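Local coordinates for FBP protein (Leishmania major, PDB 5OEY), which probably catalyses the metal-dependent hydrolysis of beta-D-fructose 1,6-bisphosphate to beta-D-fructose 6-phosphate and phosphate, at residues T89-L94 with Y113-D118; I76-F81 with F117-G122; E284-A289 with G304-Q309. All blocks are in the same frame, centred on the assembly; numbering follows the deposited sequence.

Contact 1: residues T89-L94 with Y113-D118; sequences TSVCVL and YLIFFD. With MN (manganese (II) ion), chain N; MN (manganese (II) ion), chain O.
Tyr113 is gripped at both backbone polar atoms: its N donates to Ser90 O at 3.1 Å, and its O accepts from Cys92 N at 2.8 Å. This is the regular hydrogen-bonding pattern of a parallel pair, but the register then shifts. Val91 pairs with Tyr113, whereas Val93 already pairs with Leu114, so Cys92 is the extra residue of a beta bulge, where the chain turns a corner. Beyond it the pairing resumes with Ile115 N bonded to Val93 O at 3.0 Å. Val91, Leu94, Tyr113 and Ile115 share one face. With CG1 of Ile115 anti to the backbone N (chi1 -174°) and leading away, it is the CG2 branch that meets Leu94 CB at 3.9 Å and, crossing at about a right angle, Val91 CG2 at 4.1 Å. Leu94 CD1 approaches the edge of the Phe117 ring, 3.9 Å from CE1. On the other face Val93 CB lies 4.0 Å from Leu114 CG. Helix 72-87 packs on Leu94 and Ile115, while helix 27-48 packs on the Tyr113 side chain and receives Ser90 OG at Asp27 O. The arrangement belongs to the mixed sheet of the fructose-1,6-bisphosphatase N-terminal domain, whose strand 113-121 runs from the AMP-binding Tyr113 to the manganese-bridging Asp118.

Contact 2: residues I76-F81 with F117-G122; sequences ISNIAF and FDPLDG. With MN (manganese (II) ion), chain N; MN (manganese (II) ion), chain O; PO4 (phosphate ion), chain M.
Phe81 leaves helix 72-87 with its CB already against the Phe117 ring, 3.5 Å from CE2. One bond on, CG lies near both CD2 and CE2 of that ring, and CD1 passes above its face, displaced toward the rim. The two rings are nearly parallel, planes 23° apart, but with centroids separated by 5.0 Å they barely overlap. Further round the same side of the Phe81 ring, CD2 meets Pro119 CB at 3.8 Å, and CE2 lies 3.9 Å from Pro119 CA. Pro119 belongs to the Asp-Pro-Leu-Asp-Gly signature of this metal-dependent phosphatase superfamily, read here from Asp118 to Gly122 at the end of the sheet strand. The metal ligands of the motif take no part in the packing on Phe81: Asp118 bridges two manganese ions, Leu120 O binds one of them and Asp121 OD1 the other, with Glu97 and Glu284 contributing from outside. A phosphate ion, probably from the crystallisation liquor, spans both metals. One turn earlier on the helix, Ser77 CB packs 3.7 Å from Pro119 CB; Ser77 OG, hydrogen-bonded to Leu73 O, lies 3.6 Å from Leu120 CB. Asn78 OD1 comes to 3.6 Å from Phe117 CE2, a plain contact oblique to the ring; its hydrogen bond is with Ser96 OG.

Contact 3: residues E284-A289 with G304-Q309; sequences EAAPMA and GRILEQ. With MN (manganese (II) ion), chain O.
Ile306, through CB and its CG2 methyl, and Leu307, through CD2, pack on an alanine face of helix 281-294 in the C-terminal domain of the fructose-1,6-bisphosphatase fold, where a short turn after strand 304-305 packs across the helix. Ala285, Ala286 and Ala289 line that face, and their small side chains let the partners come close to the helix backbone. In Ile306 the CG2 branch is directed at the helix: it lies 3.8 Å from Ala286 CA and 3.9 Å from Ala285 O, while Ile306 CB meets Ala289 CB at 3.8 Å. Leu307 turns CG opposite its own carbonyl carbon (chi1 -63°), and its CD2 lies 3.4 Å from Ala286 O and 4.0 Å from Ala289 CB. The two side chains therefore converge on Ala286 and Ala289 from neighbouring positions. Pro287 kinks the helix, since its N makes no bond to the preceding turn. Thr318 and Phe322 of strand 317-323 also pack on Ile306, and Met165 on Leu307. At the start of the segment Glu284 extends away from the alanine face to bind manganese through OE2. Across the turn, Arg305 joins Glu293 of the helix through NH2, and its NH1 meets the anti side of Glu308 OE2 at 2.8 Å, 28° out of the carboxylate plane.

Contacts 1 and 2, with centres about 13 Å apart, share Phe117 and Asp118 and use overlapping parts of strand 113-121: one pairs it with strand 91-96, the other sets helix 72-87 against its end. Contact 3 lies in the C-terminal domain, its centre about 18 Å from that of contact 1 and about 20 Å from that of contact 2, yet meets them at the metal site. There Glu284 OE2 stands 3.2 Å from Asp118 OD2 and 3.8 Å from Asp121 OD1. Carboxylates this close would probably repel one another without the manganese that all three bind, so the ion joins the two domains beside the phosphate.

Contact 1: residues T89-L94 with Y113-D118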
# COMPACT_ATOMS: atom_id res chain seq x y z
N THR C 89 27.10 1.73 6.25
CA THR C 89 28.36 1.59 6.97
C THR C 89 29.02 0.20 6.83
O THR C 89 29.95 -0.13 7.59
CB THR C 89 28.24 2.14 8.42
OG1 THR C 89 29.50 2.70 8.77
CG2 THR C 89 27.81 1.13 9.49
N SER C 90 28.58 -0.58 5.85
CA SER C 90 29.05 -1.96 5.63
C SER C 90 29.89 -2.12 4.39
O SER C 90 30.44 -3.19 4.17
CB SER C 90 27.85 -2.91 5.53
OG SER C 90 27.25 -3.04 6.78
N VAL C 91 30.02 -1.06 3.60
CA VAL C 91 30.60 -1.13 2.29
C VAL C 91 31.87 -0.32 2.28
O VAL C 91 31.88 0.74 2.87
CB VAL C 91 29.59 -0.47 1.30
CG1 VAL C 91 30.26 -0.04 0.00
CG2 VAL C 91 28.45 -1.44 1.07
N CYS C 92 32.90 -0.79 1.58
CA CYS C 92 34.06 0.07 1.24
C CYS C 92 34.05 0.51 -0.20
O CYS C 92 34.43 1.65 -0.52
CB CYS C 92 35.41 -0.59 1.57
SG CYS C 92 35.63 -2.29 0.99
N VAL C 93 33.63 -0.40 -1.08
CA VAL C 93 33.62 -0.15 -2.51
C VAL C 93 32.29 -0.59 -3.09
O VAL C 93 31.77 -1.65 -2.74
CB VAL C 93 34.74 -0.93 -3.23
CG1 VAL C 93 34.67 -0.77 -4.76
CG2 VAL C 93 36.11 -0.47 -2.73
N LEU C 94 31.76 0.21 -4.01
CA LEU C 94 30.63 -0.25 -4.79
C LEU C 94 30.85 -0.04 -6.29
O LEU C 94 31.51 0.91 -6.71
CB LEU C 94 29.28 0.26 -4.26
CG LEU C 94 28.86 1.72 -4.23
CD1 LEU C 94 28.48 2.13 -5.64
CD2 LEU C 94 27.67 1.87 -3.31
N TYR C 113 32.77 -4.72 2.90
CA TYR C 113 32.21 -5.35 1.73
C TYR C 113 32.45 -4.56 0.45
O TYR C 113 32.40 -3.32 0.45
CB TYR C 113 30.73 -5.64 1.94
CG TYR C 113 30.48 -6.69 3.00
CD1 TYR C 113 31.05 -7.95 2.89
CD2 TYR C 113 29.68 -6.44 4.11
CE1 TYR C 113 30.81 -8.93 3.82
CE2 TYR C 113 29.44 -7.43 5.06
CZ TYR C 113 30.00 -8.66 4.90
OH TYR C 113 29.84 -9.65 5.84
N LEU C 114 32.80 -5.29 -0.60
CA LEU C 114 32.79 -4.77 -1.95
C LEU C 114 31.54 -5.32 -2.57
O LEU C 114 31.30 -6.53 -2.53
CB LEU C 114 33.99 -5.27 -2.78
CG LEU C 114 35.38 -4.78 -2.38
CD1 LEU C 114 35.99 -5.64 -1.27
CD2 LEU C 114 36.30 -4.75 -3.60
N ILE C 115 30.72 -4.46 -3.13
CA ILE C 115 29.48 -4.92 -3.71
C ILE C 115 29.38 -4.43 -5.16
O ILE C 115 29.66 -3.27 -5.45
CB ILE C 115 28.25 -4.60 -2.81
CG1 ILE C 115 26.99 -5.24 -3.39
CG2 ILE C 115 28.07 -3.11 -2.65
CD1 ILE C 115 25.79 -5.12 -2.49
N PHE C 116 29.02 -5.35 -6.05
CA PHE C 116 28.87 -5.05 -7.47
C PHE C 116 27.45 -5.37 -7.82
O PHE C 116 26.98 -6.44 -7.48
CB PHE C 116 29.87 -5.87 -8.29
CG PHE C 116 31.28 -5.53 -7.96
CD1 PHE C 116 31.93 -6.16 -6.90
CD2 PHE C 116 31.91 -4.49 -8.62
CE1 PHE C 116 33.21 -5.79 -6.52
CE2 PHE C 116 33.21 -4.12 -8.26
CZ PHE C 116 33.85 -4.78 -7.21
N PHE C 117 26.75 -4.43 -8.43
CA PHE C 117 25.34 -4.64 -8.66
C PHE C 117 24.82 -4.11 -9.99
O PHE C 117 25.33 -3.13 -10.54
CB PHE C 117 24.51 -4.04 -7.50
CG PHE C 117 24.70 -2.56 -7.31
CD1 PHE C 117 25.69 -2.08 -6.48
CD2 PHE C 117 23.86 -1.65 -7.96
CE1 PHE C 117 25.86 -0.72 -6.32
CE2 PHE C 117 24.03 -0.29 -7.80
CZ PHE C 117 25.03 0.18 -6.97
N ASP C 118 23.80 -4.79 -10.49
CA ASP C 118 22.99 -4.31 -11.61
C ASP C 118 21.70 -3.83 -10.98
O ASP C 118 20.87 -4.63 -10.60
CB ASP C 118 22.70 -5.45 -12.60
CG ASP C 118 21.88 -5.01 -13.79
OD1 ASP C 118 21.58 -3.82 -13.96
OD2 ASP C 118 21.57 -5.85 -14.61
MN MN N . 20.78 -3.22 -15.76
MN MN O . 21.21 -6.65 -16.56
O HOH W 1 20.67 -1.44 -15.30

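Contact 2: residues I76-F81 with F117-G122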
# COMPACT_ATOMS: atom_id res chain seq x y z
N ILE C 76 17.18 5.92 -11.45
CA ILE C 76 16.53 5.93 -10.15
C ILE C 76 16.97 4.74 -9.30
O ILE C 76 17.26 4.89 -8.10
CB ILE C 76 15.01 5.97 -10.31
CG1 ILE C 76 14.59 7.35 -10.85
CG2 ILE C 76 14.28 5.71 -8.99
CD1 ILE C 76 13.33 7.29 -11.67
N SER C 77 17.03 3.58 -9.92
CA SER C 77 17.49 2.38 -9.24
C SER C 77 18.90 2.50 -8.73
O SER C 77 19.19 2.08 -7.62
CB SER C 77 17.45 1.20 -10.21
OG SER C 77 16.13 0.97 -10.63
N ASN C 78 19.77 3.07 -9.56
CA ASN C 78 21.17 3.20 -9.24
C ASN C 78 21.34 4.16 -8.07
O ASN C 78 22.06 3.88 -7.10
CB ASN C 78 21.94 3.70 -10.45
CG ASN C 78 23.44 3.69 -10.25
OD1 ASN C 78 24.01 2.68 -9.84
ND2 ASN C 78 24.08 4.82 -10.47
N ILE C 79 20.60 5.26 -8.13
CA ILE C 79 20.59 6.25 -7.05
C ILE C 79 20.19 5.59 -5.75
O ILE C 79 20.78 5.86 -4.71
CB ILE C 79 19.68 7.46 -7.41
CG1 ILE C 79 20.36 8.34 -8.47
CG2 ILE C 79 19.39 8.34 -6.19
CD1 ILE C 79 19.43 9.29 -9.19
N ALA C 80 19.15 4.76 -5.79
CA ALA C 80 18.65 4.10 -4.59
C ALA C 80 19.71 3.20 -3.99
O ALA C 80 20.10 3.39 -2.85
CB ALA C 80 17.37 3.33 -4.89
N PHE C 81 20.15 2.22 -4.76
CA PHE C 81 21.17 1.29 -4.28
C PHE C 81 22.36 2.01 -3.65
O PHE C 81 22.80 1.65 -2.54
CB PHE C 81 21.63 0.36 -5.40
CG PHE C 81 20.91 -0.96 -5.42
CD1 PHE C 81 21.27 -1.95 -4.54
CD2 PHE C 81 19.88 -1.19 -6.32
CE1 PHE C 81 20.60 -3.16 -4.54
CE2 PHE C 81 19.22 -2.40 -6.33
CZ PHE C 81 19.58 -3.39 -5.44
N PHE C 117 26.75 -4.43 -8.43
CA PHE C 117 25.34 -4.64 -8.66
C PHE C 117 24.82 -4.11 -9.99
O PHE C 117 25.33 -3.13 -10.54
CB PHE C 117 24.51 -4.04 -7.50
CG PHE C 117 24.70 -2.56 -7.31
CD1 PHE C 117 25.69 -2.08 -6.48
CD2 PHE C 117 23.86 -1.65 -7.96
CE1 PHE C 117 25.86 -0.72 -6.32
CE2 PHE C 117 24.03 -0.29 -7.80
CZ PHE C 117 25.03 0.18 -6.97
N ASP C 118 23.80 -4.79 -10.49
CA ASP C 118 22.99 -4.31 -11.61
C ASP C 118 21.70 -3.83 -10.98
O ASP C 118 20.87 -4.63 -10.60
CB ASP C 118 22.70 -5.45 -12.60
CG ASP C 118 21.88 -5.01 -13.79
OD1 ASP C 118 21.58 -3.82 -13.96
OD2 ASP C 118 21.57 -5.85 -14.61
N PRO C 119 21.54 -2.52 -10.84
CA PRO C 119 20.42 -2.03 -10.07
C PRO C 119 19.06 -2.24 -10.73
O PRO C 119 18.05 -2.34 -10.02
CB PRO C 119 20.72 -0.54 -9.93
CG PRO C 119 21.44 -0.22 -11.19
CD PRO C 119 22.32 -1.41 -11.41
N LEU C 120 19.05 -2.34 -12.05
CA LEU C 120 17.84 -2.74 -12.78
C LEU C 120 18.14 -3.52 -14.05
O LEU C 120 18.63 -2.97 -15.02
CB LEU C 120 16.98 -1.53 -13.11
CG LEU C 120 15.60 -1.82 -13.68
CD1 LEU C 120 14.74 -2.60 -12.71
CD2 LEU C 120 14.92 -0.51 -13.94
N ASP C 121 17.81 -4.80 -14.00
CA ASP C 121 18.05 -5.73 -15.08
C ASP C 121 16.78 -5.92 -15.90
O ASP C 121 15.73 -6.16 -15.37
CB ASP C 121 18.51 -7.07 -14.52
CG ASP C 121 18.62 -8.13 -15.60
OD1 ASP C 121 19.56 -8.06 -16.42
OD2 ASP C 121 17.72 -9.02 -15.59
N GLY C 122 16.93 -5.79 -17.21
CA GLY C 122 15.84 -5.92 -18.17
C GLY C 122 15.14 -4.62 -18.48
O GLY C 122 14.00 -4.65 -18.88
MN MN N . 20.78 -3.22 -15.76
MN MN O . 21.21 -6.65 -16.56
P PO4 M . 20.22 -4.53 -18.50
O1 PO4 M . 21.53 -4.09 -19.13
O2 PO4 M . 20.09 -6.01 -18.38
O3 PO4 M . 19.05 -4.00 -19.30
O4 PO4 M . 20.24 -3.95 -17.11
O HOH W 1 20.67 -1.44 -15.30

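Contact 3: residues E284-A289 with G304-Q309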
# COMPACT_ATOMS: atom_id res chain seq x y z
N GLU C 284 26.40 -9.49 -13.10
CA GLU C 284 25.33 -10.29 -13.70
C GLU C 284 25.68 -11.76 -13.65
O GLU C 284 25.06 -12.52 -12.92
CB GLU C 284 25.06 -9.86 -15.14
CG GLU C 284 24.45 -8.47 -15.26
CD GLU C 284 24.21 -8.00 -16.70
OE1 GLU C 284 25.04 -8.30 -17.58
OE2 GLU C 284 23.24 -7.25 -16.95
N ALA C 285 26.71 -12.15 -14.38
CA ALA C 285 27.04 -13.56 -14.53
C ALA C 285 27.57 -14.25 -13.28
O ALA C 285 27.14 -15.35 -12.98
CB ALA C 285 28.04 -13.72 -15.67
N ALA C 286 28.49 -13.62 -12.57
CA ALA C 286 29.08 -14.27 -11.40
C ALA C 286 28.12 -14.41 -10.20
O ALA C 286 28.11 -15.44 -9.53
CB ALA C 286 30.37 -13.56 -10.98
N PRO C 287 27.33 -13.35 -9.90
CA PRO C 287 26.29 -13.54 -8.86
C PRO C 287 25.28 -14.63 -9.20
O PRO C 287 25.02 -15.52 -8.39
CB PRO C 287 25.61 -12.18 -8.82
CG PRO C 287 26.68 -11.25 -9.24
CD PRO C 287 27.41 -11.95 -10.32
N MET C 288 24.75 -14.58 -10.42
CA MET C 288 23.84 -15.60 -10.86
C MET C 288 24.50 -16.98 -10.87
O MET C 288 23.84 -17.98 -10.58
CB MET C 288 23.27 -15.26 -12.23
CG MET C 288 22.31 -14.09 -12.23
SD MET C 288 21.03 -14.27 -10.99
CE MET C 288 19.66 -13.43 -11.78
N ALA C 289 25.79 -17.04 -11.17
CA ALA C 289 26.51 -18.30 -11.14
C ALA C 289 26.61 -18.88 -9.73
O ALA C 289 26.39 -20.07 -9.53
CB ALA C 289 27.89 -18.14 -11.74
N GLY C 304 34.89 -23.11 -18.81
CA GLY C 304 34.59 -23.71 -17.51
C GLY C 304 33.76 -22.80 -16.63
O GLY C 304 33.02 -21.92 -17.11
N ARG C 305 33.92 -22.99 -15.31
CA ARG C 305 33.15 -22.25 -14.31
C ARG C 305 33.31 -20.74 -14.39
O ARG C 305 34.43 -20.22 -14.38
CB ARG C 305 33.52 -22.71 -12.90
CG ARG C 305 32.92 -24.06 -12.54
CD ARG C 305 33.42 -24.56 -11.20
NE ARG C 305 32.82 -23.85 -10.07
CZ ARG C 305 33.44 -23.53 -8.92
NH1 ARG C 305 34.74 -23.81 -8.72
NH2 ARG C 305 32.77 -22.88 -7.97
N ILE C 306 32.18 -20.03 -14.46
CA ILE C 306 32.17 -18.56 -14.34
C ILE C 306 32.90 -18.11 -13.07
O ILE C 306 33.69 -17.18 -13.11
CB ILE C 306 30.73 -17.99 -14.31
CG1 ILE C 306 30.03 -18.19 -15.65
CG2 ILE C 306 30.71 -16.51 -13.94
CD1 ILE C 306 30.70 -17.56 -16.85
N LEU C 307 32.64 -18.78 -11.96
CA LEU C 307 33.24 -18.37 -10.71
C LEU C 307 34.75 -18.51 -10.68
O LEU C 307 35.39 -17.84 -9.90
CB LEU C 307 32.61 -19.09 -9.53
CG LEU C 307 31.12 -18.85 -9.29
CD1 LEU C 307 30.66 -19.66 -8.09
CD2 LEU C 307 30.81 -17.38 -9.09
N GLU C 308 35.31 -19.40 -11.51
CA GLU C 308 36.78 -19.58 -11.60
C GLU C 308 37.46 -18.58 -12.54
O GLU C 308 38.68 -18.52 -12.57
CB GLU C 308 37.16 -21.03 -11.98
CG GLU C 308 37.14 -22.03 -10.82
CD GLU C 308 37.27 -23.50 -11.25
OE1 GLU C 308 37.73 -23.77 -12.39
OE2 GLU C 308 36.89 -24.40 -10.46
N GLN C 309 36.69 -17.79 -13.29
CA GLN C 309 37.26 -16.77 -14.18
C GLN C 309 37.90 -15.63 -13.43
O GLN C 309 37.38 -15.19 -12.40
CB GLN C 309 36.23 -16.17 -15.12
CG GLN C 309 36.06 -16.95 -16.41
CD GLN C 309 34.98 -16.35 -17.30
OE1 GLN C 309 34.80 -15.12 -17.36
NE2 GLN C 309 34.22 -17.21 -17.97
MN MN O . 21.21 -6.65 -16.56